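Local coordinates for protein phosphoacetylglucosamine mutase (Aspergillus lentulus, PDB 5O9X) that interconverts N-acetylglucosamine 6-phosphate and N-acetylglucosamine 1-phosphate, probably by way of a sugar bisphosphate intermediate, at residues A[42-47]-A[105-110]; A[197-202]-A[435-440]; A[419-424]-A[429-434]. The protein carries 1 engineered substitution. All blocks are in the same frame, centred on the assembly; numbering follows the deposited sequence.

Contact 1 of 3, residues A[42-47]-A[105-110]; sequences VVYAVG and ENIGDV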
ATOM      1  N   VAL A  42      -9.896  19.961  -5.829  1.00 23.04           N
ATOM      2  CA  VAL A  42      -9.984  18.511  -5.690  1.00 23.79           C
ATOM      3  C   VAL A  42     -10.195  18.125  -4.221  1.00 21.43           C
ATOM      4  O   VAL A  42     -11.098  17.357  -3.885  1.00 22.86           O
ATOM      5  CB  VAL A  42      -8.714  17.791  -6.244  1.00 24.22           C
ATOM      6  CG1 VAL A  42      -8.810  16.302  -6.015  1.00 25.72           C
ATOM      7  CG2 VAL A  42      -8.620  17.963  -7.740  1.00 24.29           C
ATOM      8  N   VAL A  43      -9.318  18.627  -3.369  1.00 20.87           N
ATOM      9  CA  VAL A  43      -9.359  18.356  -1.954  1.00 20.69           C
ATOM     10  C   VAL A  43     -10.698  18.879  -1.368  1.00 23.81           C
ATOM     11  O   VAL A  43     -11.303  18.244  -0.473  1.00 23.55           O
ATOM     12  CB  VAL A  43      -8.089  18.983  -1.273  1.00 17.74           C
ATOM     13  CG1 VAL A  43      -8.185  18.918   0.241  1.00 19.34           C
ATOM     14  CG2 VAL A  43      -6.811  18.241  -1.791  1.00 17.70           C
ATOM     15  N   TYR A  44     -11.089  20.070  -1.823  1.00 21.93           N
ATOM     16  CA  TYR A  44     -12.373  20.646  -1.372  1.00 24.53           C
ATOM     17  C   TYR A  44     -13.495  19.664  -1.729  1.00 22.44           C
ATOM     18  O   TYR A  44     -14.313  19.350  -0.887  1.00 23.97           O
ATOM     19  CB  TYR A  44     -12.609  22.006  -2.060  1.00 26.87           C
ATOM     20  CG  TYR A  44     -13.795  22.717  -1.501  1.00 28.16           C
ATOM     21  CD1 TYR A  44     -13.716  23.356  -0.270  1.00 26.40           C
ATOM     22  CD2 TYR A  44     -15.030  22.637  -2.151  1.00 30.91           C
ATOM     23  CE1 TYR A  44     -14.834  23.970   0.289  1.00 34.13           C
ATOM     24  CE2 TYR A  44     -16.162  23.267  -1.609  1.00 30.20           C
ATOM     25  CZ  TYR A  44     -16.048  23.935  -0.411  1.00 33.95           C
ATOM     26  OH  TYR A  44     -17.170  24.530   0.141  1.00 37.62           O
ATOM     27  N   ALA A  45     -13.502  19.157  -2.958  1.00 21.38           N
ATOM     28  CA  ALA A  45     -14.469  18.137  -3.404  1.00 23.74           C
ATOM     29  C   ALA A  45     -14.451  16.873  -2.532  1.00 26.49           C
ATOM     30  O   ALA A  45     -15.512  16.298  -2.127  1.00 23.54           O
ATOM     31  CB  ALA A  45     -14.179  17.753  -4.850  1.00 20.27           C
ATOM     32  N   VAL A  46     -13.231  16.428  -2.228  1.00 23.48           N
ATOM     33  CA  VAL A  46     -13.087  15.268  -1.344  1.00 22.64           C
ATOM     34  C   VAL A  46     -13.691  15.487   0.072  1.00 23.29           C
ATOM     35  O   VAL A  46     -14.238  14.541   0.655  1.00 22.98           O
ATOM     36  CB  VAL A  46     -11.598  14.789  -1.284  1.00 23.50           C
ATOM     37  CG1 VAL A  46     -11.437  13.699  -0.236  1.00 25.41           C
ATOM     38  CG2 VAL A  46     -11.184  14.212  -2.647  1.00 24.36           C
ATOM     39  N   GLY A  47     -13.591  16.720   0.596  1.00 25.07           N
ATOM     40  CA  GLY A  47     -14.188  17.028   1.919  1.00 22.81           C
ATOM     41  C   GLY A  47     -15.729  16.838   1.819  1.00 25.61           C
ATOM     42  O   GLY A  47     -16.368  16.248   2.679  1.00 26.66           O
ATOM     43  N   GLU A 105     -18.913  26.704  -9.495  1.00 40.96           N
ATOM     44  CA  GLU A 105     -20.212  27.397  -9.425  1.00 48.38           C
ATOM     45  C   GLU A 105     -21.341  26.404  -9.101  1.00 48.31           C
ATOM     46  O   GLU A 105     -22.303  26.771  -8.429  1.00 47.80           O
ATOM     47  CB  GLU A 105     -20.532  28.071 -10.780  1.00 47.84           C
ATOM     48  CG  GLU A 105     -19.515  29.110 -11.238  1.00 57.38           C
ATOM     49  CD  GLU A 105     -18.096  28.548 -11.525  1.00 67.04           C
ATOM     50  OE1 GLU A 105     -17.947  27.464 -12.168  1.00 50.89           O
ATOM     51  OE2 GLU A 105     -17.119  29.212 -11.078  1.00 63.67           O
ATOM     52  N   ASN A 106     -21.184  25.161  -9.578  1.00 39.53           N
ATOM     53  CA  ASN A 106     -22.220  24.125  -9.570  1.00 40.39           C
ATOM     54  C   ASN A 106     -21.966  23.041  -8.539  1.00 40.47           C
ATOM     55  O   ASN A 106     -22.769  22.119  -8.414  1.00 42.26           O
ATOM     56  CB  ASN A 106     -22.310  23.459 -10.938  1.00 39.88           C
ATOM     57  CG  ASN A 106     -22.803  24.406 -12.026  1.00 50.02           C
ATOM     58  OD1 ASN A 106     -23.168  25.556 -11.758  1.00 55.64           O
ATOM     59  ND2 ASN A 106     -22.825  23.920 -13.256  1.00 48.66           N
ATOM     60  N   ILE A 107     -20.863  23.153  -7.787  1.00 46.55           N
ATOM     61  CA  ILE A 107     -20.485  22.084  -6.833  1.00 39.57           C
ATOM     62  C   ILE A 107     -21.598  21.815  -5.792  1.00 38.37           C
ATOM     63  O   ILE A 107     -21.795  20.656  -5.435  1.00 35.15           O
ATOM     64  CB  ILE A 107     -19.069  22.270  -6.216  1.00 39.79           C
ATOM     65  CG1 ILE A 107     -18.513  20.902  -5.778  1.00 41.05           C
ATOM     66  CG2 ILE A 107     -19.039  23.323  -5.098  1.00 35.07           C
ATOM     67  CD1 ILE A 107     -17.027  20.874  -5.484  1.00 46.15           C
ATOM     68  N   GLY A 108     -22.290  22.883  -5.339  1.00 42.56           N
ATOM     69  CA  GLY A 108     -23.524  22.824  -4.499  1.00 36.31           C
ATOM     70  C   GLY A 108     -24.662  21.936  -5.066  1.00 38.02           C
ATOM     71  O   GLY A 108     -25.310  21.137  -4.338  1.00 36.98           O
ATOM     72  N   ASP A 109     -24.906  22.084  -6.363  1.00 38.03           N
ATOM     73  CA  ASP A 109     -25.928  21.318  -7.077  1.00 37.97           C
ATOM     74  C   ASP A 109     -25.512  19.883  -7.247  1.00 37.69           C
ATOM     75  O   ASP A 109     -26.311  18.961  -7.004  1.00 35.77           O
ATOM     76  CB  ASP A 109     -26.235  21.963  -8.444  1.00 42.76           C
ATOM     77  CG  ASP A 109     -26.830  23.405  -8.313  1.00 50.83           C
ATOM     78  OD1 ASP A 109     -27.375  23.783  -7.242  1.00 51.96           O
ATOM     79  OD2 ASP A 109     -26.730  24.182  -9.280  1.00 51.15           O
ATOM     80  N   VAL A 110     -24.237  19.665  -7.633  1.00 38.55           N
ATOM     81  CA  VAL A 110     -23.711  18.310  -7.711  1.00 34.49           C
ATOM     82  C   VAL A 110     -23.850  17.615  -6.365  1.00 30.34           C
ATOM     83  O   VAL A 110     -24.283  16.472  -6.310  1.00 35.12           O
ATOM     84  CB  VAL A 110     -22.286  18.300  -8.295  1.00 37.81           C
ATOM     85  CG1 VAL A 110     -21.685  16.906  -8.257  1.00 34.86           C
ATOM     86  CG2 VAL A 110     -22.339  18.808  -9.739  1.00 36.66           C
TER

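Contact 2 of 3, residues A[197-202]-A[435-440]; sequences AAFKRV and VEAILA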
ATOM      1  N   ALA A 197       3.114  -4.706  21.629  1.00 20.28           N
ATOM      2  CA  ALA A 197       2.604  -5.846  22.396  1.00 22.29           C
ATOM      3  C   ALA A 197       2.504  -7.134  21.533  1.00 21.42           C
ATOM      4  O   ALA A 197       2.837  -8.245  22.002  1.00 21.06           O
ATOM      5  CB  ALA A 197       1.271  -5.504  23.100  1.00 20.08           C
ATOM      6  N   ALA A 198       2.030  -6.966  20.292  1.00 19.69           N
ATOM      7  CA  ALA A 198       1.891  -8.096  19.343  1.00 19.91           C
ATOM      8  C   ALA A 198       3.279  -8.663  18.984  1.00 19.96           C
ATOM      9  O   ALA A 198       3.497  -9.898  19.035  1.00 20.85           O
ATOM     10  CB  ALA A 198       1.117  -7.672  18.120  1.00 17.28           C
ATOM     11  N   PHE A 199       4.243  -7.779  18.738  1.00 17.96           N
ATOM     12  CA  PHE A 199       5.630  -8.215  18.446  1.00 18.17           C
ATOM     13  C   PHE A 199       6.266  -8.931  19.614  1.00 21.88           C
ATOM     14  O   PHE A 199       6.941  -9.984  19.439  1.00 20.83           O
ATOM     15  CB  PHE A 199       6.498  -7.022  18.087  1.00 16.03           C
ATOM     16  CG  PHE A 199       7.869  -7.387  17.552  1.00 16.22           C
ATOM     17  CD1 PHE A 199       8.016  -8.136  16.358  1.00 14.31           C
ATOM     18  CD2 PHE A 199       9.018  -6.966  18.247  1.00 14.33           C
ATOM     19  CE1 PHE A 199       9.356  -8.412  15.902  1.00 15.07           C
ATOM     20  CE2 PHE A 199      10.324  -7.201  17.772  1.00 15.64           C
ATOM     21  CZ  PHE A 199      10.472  -7.951  16.586  1.00 15.40           C
ATOM     22  N   LYS A 200       6.100  -8.385  20.825  1.00 21.66           N
ATOM     23  CA  LYS A 200       6.541  -9.148  22.043  1.00 21.96           C
ATOM     24  C   LYS A 200       6.016 -10.587  22.074  1.00 19.53           C
ATOM     25  O   LYS A 200       6.794 -11.519  22.290  1.00 21.76           O
ATOM     26  CB  LYS A 200       6.151  -8.382  23.343  1.00 28.09           C
ATOM     27  CG  LYS A 200       6.786  -9.000  24.595  1.00 31.74           C
ATOM     28  CD  LYS A 200       6.323  -8.263  25.856  1.00 32.95           C
ATOM     29  CE  LYS A 200       6.987  -8.815  27.135  1.00 32.58           C
ATOM     30  NZ  LYS A 200       8.250  -8.073  27.346  1.00 39.83           N
ATOM     31  N   ARG A 201       4.718 -10.786  21.871  1.00 21.55           N
ATOM     32  CA  ARG A 201       4.132 -12.114  21.892  1.00 23.47           C
ATOM     33  C   ARG A 201       4.668 -12.984  20.741  1.00 23.42           C
ATOM     34  O   ARG A 201       5.038 -14.127  20.953  1.00 22.88           O
ATOM     35  CB  ARG A 201       2.602 -12.078  21.733  1.00 25.28           C
ATOM     36  CG  ARG A 201       1.859 -11.747  23.048  1.00 31.21           C
ATOM     37  CD  ARG A 201       0.442 -11.266  22.725  1.00 29.82           C
ATOM     38  NE  ARG A 201      -0.398 -12.380  22.245  1.00 31.57           N
ATOM     39  CZ  ARG A 201      -1.448 -12.221  21.427  1.00 39.49           C
ATOM     40  NH1 ARG A 201      -1.734 -11.000  20.933  1.00 36.47           N
ATOM     41  NH2 ARG A 201      -2.220 -13.271  21.072  1.00 32.95           N
ATOM     42  N   VAL A 202       4.662 -12.461  19.515  1.00 21.30           N
ATOM     43  CA  VAL A 202       5.196 -13.249  18.396  1.00 21.60           C
ATOM     44  C   VAL A 202       6.657 -13.624  18.654  1.00 20.55           C
ATOM     45  O   VAL A 202       7.046 -14.695  18.223  1.00 25.33           O
ATOM     46  CB  VAL A 202       5.047 -12.631  16.979  1.00 23.58           C
ATOM     47  CG1 VAL A 202       3.646 -12.137  16.667  1.00 28.84           C
ATOM     48  CG2 VAL A 202       6.018 -11.537  16.714  1.00 23.72           C
ATOM     49  N   VAL A 435       8.492  -9.692   9.132  1.00 15.78           N
ATOM     50  CA  VAL A 435       9.680 -10.293   8.498  1.00 16.13           C
ATOM     51  C   VAL A 435      10.787 -10.582   9.537  1.00 16.64           C
ATOM     52  O   VAL A 435      11.358 -11.703   9.590  1.00 14.32           O
ATOM     53  CB  VAL A 435      10.253  -9.363   7.420  1.00 16.20           C
ATOM     54  CG1 VAL A 435      11.620  -9.846   6.975  1.00 17.48           C
ATOM     55  CG2 VAL A 435       9.290  -9.326   6.208  1.00 16.00           C
ATOM     56  N   GLU A 436      11.003  -9.619  10.406  1.00 15.42           N
ATOM     57  CA  GLU A 436      11.993  -9.830  11.494  1.00 16.32           C
ATOM     58  C   GLU A 436      11.667 -11.059  12.377  1.00 15.66           C
ATOM     59  O   GLU A 436      12.587 -11.852  12.692  1.00 16.73           O
ATOM     60  CB  GLU A 436      12.160  -8.562  12.361  1.00 16.90           C
ATOM     61  CG  GLU A 436      12.894  -7.389  11.581  1.00 17.90           C
ATOM     62  CD  GLU A 436      14.269  -7.809  11.031  1.00 20.16           C
ATOM     63  OE1 GLU A 436      15.088  -8.400  11.797  1.00 20.83           O
ATOM     64  OE2 GLU A 436      14.542  -7.589   9.824  1.00 20.05           O
ATOM     65  N   ALA A 437      10.382 -11.173  12.784  1.00 16.11           N
ATOM     66  CA  ALA A 437       9.919 -12.289  13.569  1.00 16.48           C
ATOM     67  C   ALA A 437      10.082 -13.590  12.787  1.00 16.69           C
ATOM     68  O   ALA A 437      10.544 -14.605  13.350  1.00 16.43           O
ATOM     69  CB  ALA A 437       8.433 -12.094  13.959  1.00 15.77           C
ATOM     70  N   ILE A 438       9.716 -13.589  11.496  1.00 16.38           N
ATOM     71  CA  ILE A 438       9.848 -14.807  10.728  1.00 15.57           C
ATOM     72  C   ILE A 438      11.268 -15.299  10.616  1.00 15.81           C
ATOM     73  O   ILE A 438      11.554 -16.519  10.804  1.00 16.42           O
ATOM     74  CB  ILE A 438       9.183 -14.719   9.325  1.00 14.93           C
ATOM     75  CG1 ILE A 438       7.667 -14.499   9.474  1.00 16.61           C
ATOM     76  CG2 ILE A 438       9.448 -16.084   8.580  1.00 14.51           C
ATOM     77  CD1 ILE A 438       7.021 -14.071   8.122  1.00 17.99           C
ATOM     78  N   LEU A 439      12.173 -14.428  10.202  1.00 14.59           N
ATOM     79  CA  LEU A 439      13.605 -14.824  10.104  1.00 14.90           C
ATOM     80  C   LEU A 439      14.129 -15.300  11.443  1.00 15.99           C
ATOM     81  O   LEU A 439      14.967 -16.235  11.474  1.00 16.89           O
ATOM     82  CB  LEU A 439      14.482 -13.651   9.667  1.00 15.05           C
ATOM     83  CG  LEU A 439      14.083 -13.218   8.230  1.00 18.67           C
ATOM     84  CD1 LEU A 439      14.797 -11.879   7.949  1.00 17.85           C
ATOM     85  CD2 LEU A 439      14.356 -14.266   7.114  1.00 17.06           C
ATOM     86  N   ALA A 440      13.681 -14.660  12.542  1.00 15.40           N
ATOM     87  CA  ALA A 440      14.176 -15.032  13.896  1.00 16.38           C
ATOM     88  C   ALA A 440      13.675 -16.486  14.205  1.00 17.85           C
ATOM     89  O   ALA A 440      14.429 -17.286  14.785  1.00 16.91           O
ATOM     90  CB  ALA A 440      13.637 -14.079  14.974  1.00 16.54           C
TER

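Contact 3 of 3, residues A[419-424]-A[429-434]; sequences DLINQA and ISDMLL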
ATOM      1  N   ASP A 419      -2.592 -10.513  15.559  1.00 26.05           N
ATOM      2  CA  ASP A 419      -2.653  -9.136  16.143  1.00 27.55           C
ATOM      3  C   ASP A 419      -1.562  -8.194  15.644  1.00 26.74           C
ATOM      4  O   ASP A 419      -1.662  -6.963  15.768  1.00 26.46           O
ATOM      5  CB  ASP A 419      -2.564  -9.178  17.669  1.00 27.71           C
ATOM      6  CG  ASP A 419      -3.827  -9.704  18.275  1.00 35.55           C
ATOM      7  OD1 ASP A 419      -4.945  -9.349  17.800  1.00 35.79           O
ATOM      8  OD2 ASP A 419      -3.676 -10.532  19.157  1.00 33.46           O
ATOM      9  N   LEU A 420      -0.484  -8.780  15.143  1.00 22.63           N
ATOM     10  CA  LEU A 420       0.637  -7.985  14.636  1.00 23.90           C
ATOM     11  C   LEU A 420       0.258  -7.450  13.216  1.00 26.83           C
ATOM     12  O   LEU A 420       0.551  -6.290  12.902  1.00 27.22           O
ATOM     13  CB  LEU A 420       1.922  -8.800  14.589  1.00 21.91           C
ATOM     14  CG  LEU A 420       3.203  -8.118  14.024  1.00 23.06           C
ATOM     15  CD1 LEU A 420       3.748  -7.064  15.012  1.00 27.54           C
ATOM     16  CD2 LEU A 420       4.365  -9.067  13.719  1.00 22.40           C
ATOM     17  N   ILE A 421      -0.407  -8.296  12.417  1.00 28.24           N
ATOM     18  CA  ILE A 421      -0.546  -8.006  10.986  1.00 33.61           C
ATOM     19  C   ILE A 421      -1.667  -7.050  10.756  1.00 41.75           C
ATOM     20  O   ILE A 421      -2.811  -7.360  11.100  1.00 43.24           O
ATOM     21  CB  ILE A 421      -0.448  -9.270  10.066  1.00 32.69           C
ATOM     22  CG1 ILE A 421       0.999  -9.646  10.040  1.00 34.42           C
ATOM     23  CG2 ILE A 421      -0.782  -8.973   8.616  1.00 28.98           C
ATOM     24  CD1 ILE A 421       1.890  -8.390   9.874  1.00 36.64           C
ATOM     25  N   ASN A 422      -1.311  -5.872  10.203  1.00 45.73           N
ATOM     26  CA  ASN A 422      -2.270  -4.829  10.000  1.00 48.39           C
ATOM     27  C   ASN A 422      -3.271  -5.320   8.955  1.00 56.22           C
ATOM     28  O   ASN A 422      -2.950  -5.568   7.795  1.00 62.66           O
ATOM     29  CB  ASN A 422      -1.587  -3.509   9.633  1.00 56.76           C
ATOM     30  CG  ASN A 422      -2.489  -2.283   9.842  1.00 58.34           C
ATOM     31  OD1 ASN A 422      -3.695  -2.314   9.484  1.00 61.93           O
ATOM     32  ND2 ASN A 422      -1.902  -1.174  10.413  1.00 51.66           N
ATOM     33  N   GLN A 423      -4.488  -5.512   9.413  1.00 53.40           N
ATOM     34  CA  GLN A 423      -5.520  -6.093   8.603  1.00 57.02           C
ATOM     35  C   GLN A 423      -6.072  -5.024   7.621  1.00 66.20           C
ATOM     36  O   GLN A 423      -6.089  -3.818   7.961  1.00 74.93           O
ATOM     37  CB  GLN A 423      -6.571  -6.671   9.560  1.00 60.67           C
ATOM     38  CG  GLN A 423      -5.971  -7.671  10.560  1.00 58.15           C
ATOM     39  CD  GLN A 423      -5.422  -8.917   9.846  1.00 57.78           C
ATOM     40  OE1 GLN A 423      -6.188  -9.698   9.240  1.00 50.40           O
ATOM     41  NE2 GLN A 423      -4.095  -9.098   9.891  1.00 55.84           N
ATOM     42  N   ALA A 424      -6.445  -5.497   6.409  1.00 63.91           N
ATOM     43  CA  ALA A 424      -6.979  -4.738   5.208  1.00 54.04           C
ATOM     44  C   ALA A 424      -5.956  -4.098   4.222  1.00 53.02           C
ATOM     45  O   ALA A 424      -5.479  -4.743   3.254  1.00 51.29           O
ATOM     46  CB  ALA A 424      -8.123  -3.771   5.564  1.00 57.43           C
ATOM     47  N   ILE A 429       5.547  -0.880   8.335  1.00 17.51           N
ATOM     48  CA  ILE A 429       6.357  -1.079   9.516  1.00 16.99           C
ATOM     49  C   ILE A 429       5.934  -2.346  10.250  1.00 17.91           C
ATOM     50  O   ILE A 429       6.801  -3.030  10.797  1.00 18.68           O
ATOM     51  CB  ILE A 429       6.243   0.161  10.423  1.00 17.06           C
ATOM     52  CG1 ILE A 429       6.996   1.337   9.724  1.00 18.11           C
ATOM     53  CG2 ILE A 429       6.654  -0.181  11.886  1.00 15.06           C
ATOM     54  CD1 ILE A 429       6.924   2.701  10.408  1.00 16.08           C
ATOM     55  N   SER A 430       4.612  -2.654  10.290  1.00 16.97           N
ATOM     56  CA  SER A 430       4.137  -3.931  10.873  1.00 19.72           C
ATOM     57  C   SER A 430       4.672  -5.131  10.033  1.00 18.44           C
ATOM     58  O   SER A 430       5.115  -6.134  10.586  1.00 15.01           O
ATOM     59  CB  SER A 430       2.574  -3.842  10.885  1.00 27.71           C
ATOM     60  OG  SER A 430       1.975  -5.106  10.823  1.00 39.07           O
ATOM     61  N   ASP A 431       4.660  -4.995   8.697  1.00 16.81           N
ATOM     62  CA  ASP A 431       5.302  -5.978   7.783  1.00 17.86           C
ATOM     63  C   ASP A 431       6.799  -6.140   8.054  1.00 17.31           C
ATOM     64  O   ASP A 431       7.332  -7.260   8.031  1.00 17.89           O
ATOM     65  CB  ASP A 431       5.106  -5.634   6.330  1.00 18.98           C
ATOM     66  CG  ASP A 431       3.659  -5.717   5.876  1.00 20.36           C
ATOM     67  OD1 ASP A 431       2.793  -6.364   6.515  1.00 18.87           O
ATOM     68  OD2 ASP A 431       3.384  -5.098   4.799  1.00 20.24           O
ATOM     69  N   MET A 432       7.490  -5.052   8.313  1.00 16.26           N
ATOM     70  CA  MET A 432       8.892  -5.165   8.734  1.00 16.94           C
ATOM     71  C   MET A 432       9.028  -6.012  10.037  1.00 18.29           C
ATOM     72  O   MET A 432       9.872  -6.918  10.097  1.00 17.19           O
ATOM     73  CB  MET A 432       9.379  -3.788   9.000  1.00 18.93           C
ATOM     74  CG  MET A 432      10.847  -3.564   9.107  1.00 26.27           C
ATOM     75  SD  MET A 432      11.145  -2.416  10.497  1.00 52.70           S
ATOM     76  CE  MET A 432      11.141  -3.888  11.623  1.00 20.40           C
ATOM     77  N   LEU A 433       8.189  -5.747  11.071  1.00 16.07           N
ATOM     78  CA  LEU A 433       8.335  -6.565  12.297  1.00 17.08           C
ATOM     79  C   LEU A 433       7.981  -8.047  11.980  1.00 17.36           C
ATOM     80  O   LEU A 433       8.543  -8.987  12.556  1.00 15.03           O
ATOM     81  CB  LEU A 433       7.357  -6.041  13.401  1.00 17.69           C
ATOM     82  CG  LEU A 433       7.692  -4.602  13.929  1.00 19.03           C
ATOM     83  CD1 LEU A 433       6.569  -4.118  14.875  1.00 18.89           C
ATOM     84  CD2 LEU A 433       9.073  -4.575  14.626  1.00 17.83           C
ATOM     85  N   LEU A 434       6.967  -8.245  11.132  1.00 16.79           N
ATOM     86  CA  LEU A 434       6.632  -9.596  10.668  1.00 18.25           C
ATOM     87  C   LEU A 434       7.830 -10.329  10.063  1.00 17.94           C
ATOM     88  O   LEU A 434       8.167 -11.463  10.491  1.00 15.79           O
ATOM     89  CB  LEU A 434       5.496  -9.547   9.660  1.00 19.32           C
ATOM     90  CG  LEU A 434       5.104 -10.856   8.911  1.00 21.28           C
ATOM     91  CD1 LEU A 434       4.515 -11.858   9.860  1.00 20.85           C
ATOM     92  CD2 LEU A 434       4.161 -10.574   7.761  1.00 21.88           C
TER
HETATM   93  O   HOH W   1       0.398  -5.182   7.424  1.00 26.87           O

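Contact 1 of 3, residues A[42-47]-A[105-110]
The backbones come nearest at Ala45 and Ile107, whose CA atoms lie 8.0 Å apart, and Ile107 spans the gap between the helices from the first turn of helix 107-118. Its side chain stretches out almost fully, with CG1 anti to the backbone N (chi1 -155°) and CD1 continuing the extended course, and this carries the terminal methyl across to helix 40-56. There it meets two neighbours at once: CD1 lies 4.3 Å from CD2 of Tyr44, close to the ring plane and at its edge, and CD1 is equally 4.3 Å from the methyl CB of Ala45. Alanine suits a position on which the isoleucine tip comes to rest, since it offers a smooth apolar surface without bulk. Tyr44 supplies a hydrocarbon edge here, while its OH is satisfied by the carbonyl O of Ile10 on helix 4-14. Leu99 of helix 91-101 touches both Ala45 and Ile107 and thickens the apolar layer. Helix 107-118 thus packs on helix 40-56, which itself lies on the mixed sheet through Val43 and Val46 against strand 75-81, as in the alpha/beta/alpha domain I of the phosphoglucomutase/phosphomannomutase family.

Contact 2 of 3, residues A[197-202]-A[435-440]
Phe199 holds its CG anti to the backbone N (chi1 -170°), which carries the ring away from its own helix until CE1 reaches Ala437; at Val202, chi1 of -49° sets CG2 between the backbone N and the carbonyl carbon and brings that methyl to the same alanine. The contact is therefore two apolar groups from adjacent turns of helix 188-202 meeting the single methyl of Ala437. Val202 comes closer, with its CG2 3.7 Å from Ala437 CB. The phenyl group approaches obliquely, its CE1 4.3 Å from Ala437 CB. A small residue suits this place: where the CA atoms of Val202 and Ala437 are only 6.8 Å apart, alanine lets the two helix backbones draw near while still giving the larger groups a methyl to rest on. Valine, short and beta-branched, fills the narrow part, and the longer phenylalanine spans a wider gap one turn earlier. Polar bonds flank the apolar contact. The carbonyl O of Val202, at the last residue of its helix, is hydrogen-bonded to NE2 of His441, which anchors that helix end to helix 428-442. Glu436 ties helix 428-442 to the sheet beside it, through a salt bridge with Arg279 on strand 279-283 and a hydrogen bond with Tyr292 OH on strand 290-295. Segment 197-202 belongs to domain II and segment 435-440 to domain III, so the helix pair is part of the packing between those domains. Helix 405-420 adjoins it through Ala416, which touches Val202, while Val435 and Ile438 seat helix 428-442 against helix 306-324.

Contact 3 of 3, residues A[419-424]-A[429-434]
Ser430 OG donates a 2.8 Å hydrogen bond to Leu420 O, linking the start of helix 428-442 to the end of helix 405-420. With OG anti to its backbone N (chi1 153°), the serine reaches the carbonyl from above its plane, 35° out of it, at a C=O...donor angle of 135°. Serine suits the place because a short hydroxyl can serve a carbonyl where the chain abandons helical geometry, as it does at Ile421. A water makes a second, looser link: it donates to Asp431 OD1 at 2.8 Å and accepts a weak bond from Asn422 N. The amide ND2 of Asn422 is held by Asp427, just before helix 428-442. Beside these polar ties lies an aliphatic cluster. Ile421 crosses Leu434 at about a right angle, its CD1 3.8 Å from Leu434 CB; the same CD1 packs beside the serine hydroxyl, 3.4 Å from Ser430 OG. Leu420 forks over the helix, CD1 reaching CD1 of Leu433 at 4.1 Å and CD2 lying 3.8 Å from Leu434 N, against the helix backbone. Their branched ends fill the angle between two successive helices joined by a short loop. Helix 188-202 closes over one part of the cluster, with Phe199 touching both Leu420 and Leu433. Ile421 and Leu434 rest on Ile387 of strand 385-389, while Asp431 and Met432 meet Ile290 of strand 290-295.

Overall arrangement
Contacts 2 and 3 form one continuous unit, their centres 10 Å apart, and both use helix 428-442. Arg201 of contact 2 joins Asp419 of contact 3 in a salt bridge, NH1 to OD2 at 2.7 Å, while Ala198 CB packs 3.5 Å from Leu420 CA. Contact 3, local in sequence, is nested within the long loop that contact 2 closes between domains II and III. Contact 1 stands apart in domain I, across the chain's centre, its own centre 45 Å from that of contact 2 and 36 Å from that of contact 3. The Asp431 side chain in contact 3 is about 11 Å from the bound glucose 1,6-bisphosphate, too far to touch it.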